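Local structure of CofB (Escherichia coli, 5AX6) at residues 419-424 against 472-478. The protein serves as a minor pilin of the CFA/III type IVb pilus of enterotoxigenic Escherichia coli, forms a homotrimer and probably takes part in pilus assembly. Residues are numbered along the deposited sequence; the frame is centred on the assembly and turned at random.
Sequences YQADFS and YLNPKFL
Lys476 and Tyr419 illustrate how a lysine can fasten a loop to a turn through a single backbone oxygen, with no direct salt bridge. Extended beyond CG, the Lys476 chain runs alongside Ala421 O and past the carboxylate of Asp422 until NZ reaches Tyr419 O at 2.6 Å. On the way CE passes 3.0 Å from Ala421 O, a buried carbonyl with no hydrogen-bond partner. Phe423 N donates to Lys476 O (2.8 Å), tying the loop between strands 398-409 and 438-448 to the type I turn 475-478, which leads into strand 478-487 of the C-terminal domain.

The tight side is apolar. Ala421 CB meets Phe477 CB at 3.6 Å, and Phe477 CG, set between its backbone N and carbonyl carbon (chi1 40°), places ring atom CE2 against Tyr419 CD1 (3.9 Å); the two rings, their planes 30° apart, are slid so that they barely overlap. Tyr472 completes the aromatic cluster, its OH at the edge of the Tyr419 ring, 3.5 Å from CE1. A water links the two tyrosine hydroxyls, and Tyr472 OH also bonds Asp411 O. Phe423 CE2 lies 3.2 Å from Phe477 O, and its ring packs on Ala443 of a neighbouring subunit.

The looser side is polar. Asp422 OD2 stays 4.5 Å from Lys476 NZ, bridged by a water, while OD1 closes an Asx turn by accepting from Ser424 N and is also met by Ser424 OG.

A methionine in place of Lys476 would probably leave Tyr419 O without its donor and Asp422 without its nearby positive charge. With Ser357 OG also bonded to NZ, the ammonium probably works chiefly as a multiple hydrogen-bond donor, its charge offset only in part by Asp422.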
loop_
_atom_site.group_PDB
_atom_site.type_symbol
_atom_site.label_atom_id
_atom_site.label_comp_id
_atom_site.label_asym_id
_atom_site.label_seq_id
_atom_site.Cartn_x
_atom_site.Cartn_y
_atom_site.Cartn_z
ATOM N N TYR A 419 32.416 -52.914 -7.936
ATOM C CA TYR A 419 31.020 -52.693 -7.570
ATOM C C TYR A 419 30.351 -51.896 -8.687
ATOM O O TYR A 419 30.746 -50.765 -8.975
ATOM C CB TYR A 419 30.916 -51.970 -6.219
ATOM C CG TYR A 419 31.487 -52.774 -5.063
ATOM C CD1 TYR A 419 30.676 -53.614 -4.303
ATOM C CD2 TYR A 419 32.837 -52.708 -4.746
ATOM C CE1 TYR A 419 31.195 -54.352 -3.256
ATOM C CE2 TYR A 419 33.366 -53.448 -3.708
ATOM C CZ TYR A 419 32.541 -54.268 -2.967
ATOM O OH TYR A 419 33.065 -55.006 -1.929
ATOM N N GLN A 420 29.356 -52.499 -9.330
ATOM C CA GLN A 420 28.757 -51.901 -10.522
ATOM C C GLN A 420 27.556 -50.995 -10.212
ATOM O O GLN A 420 27.284 -50.057 -10.953
ATOM C CB GLN A 420 28.339 -52.993 -11.512
ATOM C CG GLN A 420 29.506 -53.803 -12.085
ATOM C CD GLN A 420 30.608 -52.927 -12.671
ATOM O OE1 GLN A 420 30.356 -51.831 -13.179
ATOM N NE2 GLN A 420 31.844 -53.411 -12.595
ATOM N N ALA A 421 26.844 -51.263 -9.122
ATOM C CA ALA A 421 25.680 -50.439 -8.774
ATOM C C ALA A 421 26.110 -49.003 -8.477
ATOM O O ALA A 421 27.113 -48.768 -7.805
ATOM C CB ALA A 421 24.935 -51.045 -7.592
ATOM N N ASP A 422 25.356 -48.035 -8.992
ATOM C CA ASP A 422 25.752 -46.637 -8.905
ATOM C C ASP A 422 24.501 -45.755 -8.972
ATOM O O ASP A 422 23.790 -45.749 -9.978
ATOM C CB ASP A 422 26.733 -46.294 -10.041
ATOM C CG ASP A 422 27.354 -44.917 -9.899
ATOM O OD1 ASP A 422 26.752 -44.024 -9.263
ATOM O OD2 ASP A 422 28.463 -44.717 -10.446
ATOM N N PHE A 423 24.224 -45.020 -7.901
ATOM C CA PHE A 423 23.009 -44.208 -7.869
ATOM C C PHE A 423 23.326 -42.716 -7.929
ATOM O O PHE A 423 22.522 -41.874 -7.517
ATOM C CB PHE A 423 22.183 -44.546 -6.615
ATOM C CG PHE A 423 21.695 -45.975 -6.574
ATOM C CD1 PHE A 423 21.362 -46.645 -7.747
ATOM C CD2 PHE A 423 21.556 -46.643 -5.368
ATOM C CE1 PHE A 423 20.918 -47.957 -7.718
ATOM C CE2 PHE A 423 21.099 -47.968 -5.320
ATOM C CZ PHE A 423 20.788 -48.630 -6.498
ATOM N N SER A 424 24.486 -42.375 -8.477
ATOM C CA SER A 424 24.904 -40.982 -8.491
ATOM C C SER A 424 23.988 -40.108 -9.360
ATOM O O SER A 424 23.890 -38.902 -9.134
ATOM C CB SER A 424 26.363 -40.866 -8.963
ATOM O OG SER A 424 26.498 -41.271 -10.310
ATOM N N TYR A 472 29.798 -51.581 4.620
ATOM C CA TYR A 472 30.263 -50.609 3.641
ATOM C C TYR A 472 30.172 -49.190 4.205
ATOM O O TYR A 472 29.232 -48.871 4.953
ATOM C CB TYR A 472 29.436 -50.690 2.350
ATOM C CG TYR A 472 29.464 -52.010 1.610
ATOM C CD1 TYR A 472 30.655 -52.701 1.387
ATOM C CD2 TYR A 472 28.287 -52.553 1.099
ATOM C CE1 TYR A 472 30.660 -53.914 0.690
ATOM C CE2 TYR A 472 28.279 -53.747 0.413
ATOM C CZ TYR A 472 29.467 -54.425 0.205
ATOM O OH TYR A 472 29.437 -55.606 -0.493
ATOM N N LEU A 473 31.137 -48.346 3.832
ATOM C CA LEU A 473 31.152 -46.935 4.201
ATOM C C LEU A 473 30.798 -46.027 3.025
ATOM O O LEU A 473 31.410 -46.119 1.966
ATOM C CB LEU A 473 32.530 -46.539 4.739
ATOM C CG LEU A 473 32.719 -45.052 5.044
ATOM C CD1 LEU A 473 31.871 -44.646 6.247
ATOM C CD2 LEU A 473 34.192 -44.719 5.284
ATOM N N ASN A 474 29.821 -45.142 3.216
ATOM C CA ASN A 474 29.462 -44.136 2.213
ATOM C C ASN A 474 29.454 -44.631 0.767
ATOM O O ASN A 474 30.181 -44.100 -0.076
ATOM C CB ASN A 474 30.415 -42.945 2.309
ATOM C CG ASN A 474 30.426 -42.317 3.687
ATOM O OD1 ASN A 474 29.423 -42.338 4.403
ATOM N ND2 ASN A 474 31.572 -41.758 4.072
ATOM N N PRO A 475 28.633 -45.640 0.471
ATOM C CA PRO A 475 28.645 -46.314 -0.833
ATOM C C PRO A 475 27.862 -45.597 -1.948
ATOM O O PRO A 475 26.811 -45.009 -1.690
ATOM C CB PRO A 475 28.004 -47.668 -0.530
ATOM C CG PRO A 475 27.149 -47.439 0.654
ATOM C CD PRO A 475 27.689 -46.263 1.417
ATOM N N LYS A 476 28.377 -45.667 -3.174
ATOM C CA LYS A 476 27.714 -45.059 -4.330
ATOM C C LYS A 476 26.393 -45.743 -4.654
ATOM O O LYS A 476 25.603 -45.227 -5.457
ATOM C CB LYS A 476 28.616 -45.112 -5.567
ATOM C CG LYS A 476 28.998 -46.542 -5.948
ATOM C CD LYS A 476 29.700 -46.601 -7.290
ATOM C CE LYS A 476 30.053 -48.048 -7.639
ATOM N NZ LYS A 476 30.926 -48.149 -8.837
ATOM N N PHE A 477 26.157 -46.911 -4.061
ATOM C CA PHE A 477 24.888 -47.597 -4.279
ATOM C C PHE A 477 23.923 -47.389 -3.108
ATOM O O PHE A 477 23.063 -48.232 -2.817
ATOM C CB PHE A 477 25.101 -49.096 -4.561
ATOM C CG PHE A 477 26.163 -49.752 -3.716
ATOM C CD1 PHE A 477 25.859 -50.246 -2.454
ATOM C CD2 PHE A 477 27.460 -49.916 -4.205
ATOM C CE1 PHE A 477 26.839 -50.879 -1.679
ATOM C CE2 PHE A 477 28.444 -50.543 -3.434
ATOM C CZ PHE A 477 28.127 -51.024 -2.176
ATOM N N LEU A 478 24.071 -46.236 -2.462
ATOM C CA LEU A 478 23.100 -45.719 -1.502
ATOM C C LEU A 478 22.910 -44.258 -1.849
ATOM O O LEU A 478 23.884 -43.504 -1.920
ATOM C CB LEU A 478 23.578 -45.872 -0.050
ATOM C CG LEU A 478 22.705 -45.197 1.012
ATOM C CD1 LEU A 478 21.314 -45.816 1.025
ATOM C CD2 LEU A 478 23.334 -45.267 2.424
HETATM O O HOH W 1 31.626 -57.072 -1.146
HETATM O O HOH W 2 30.109 -46.879 -10.918
#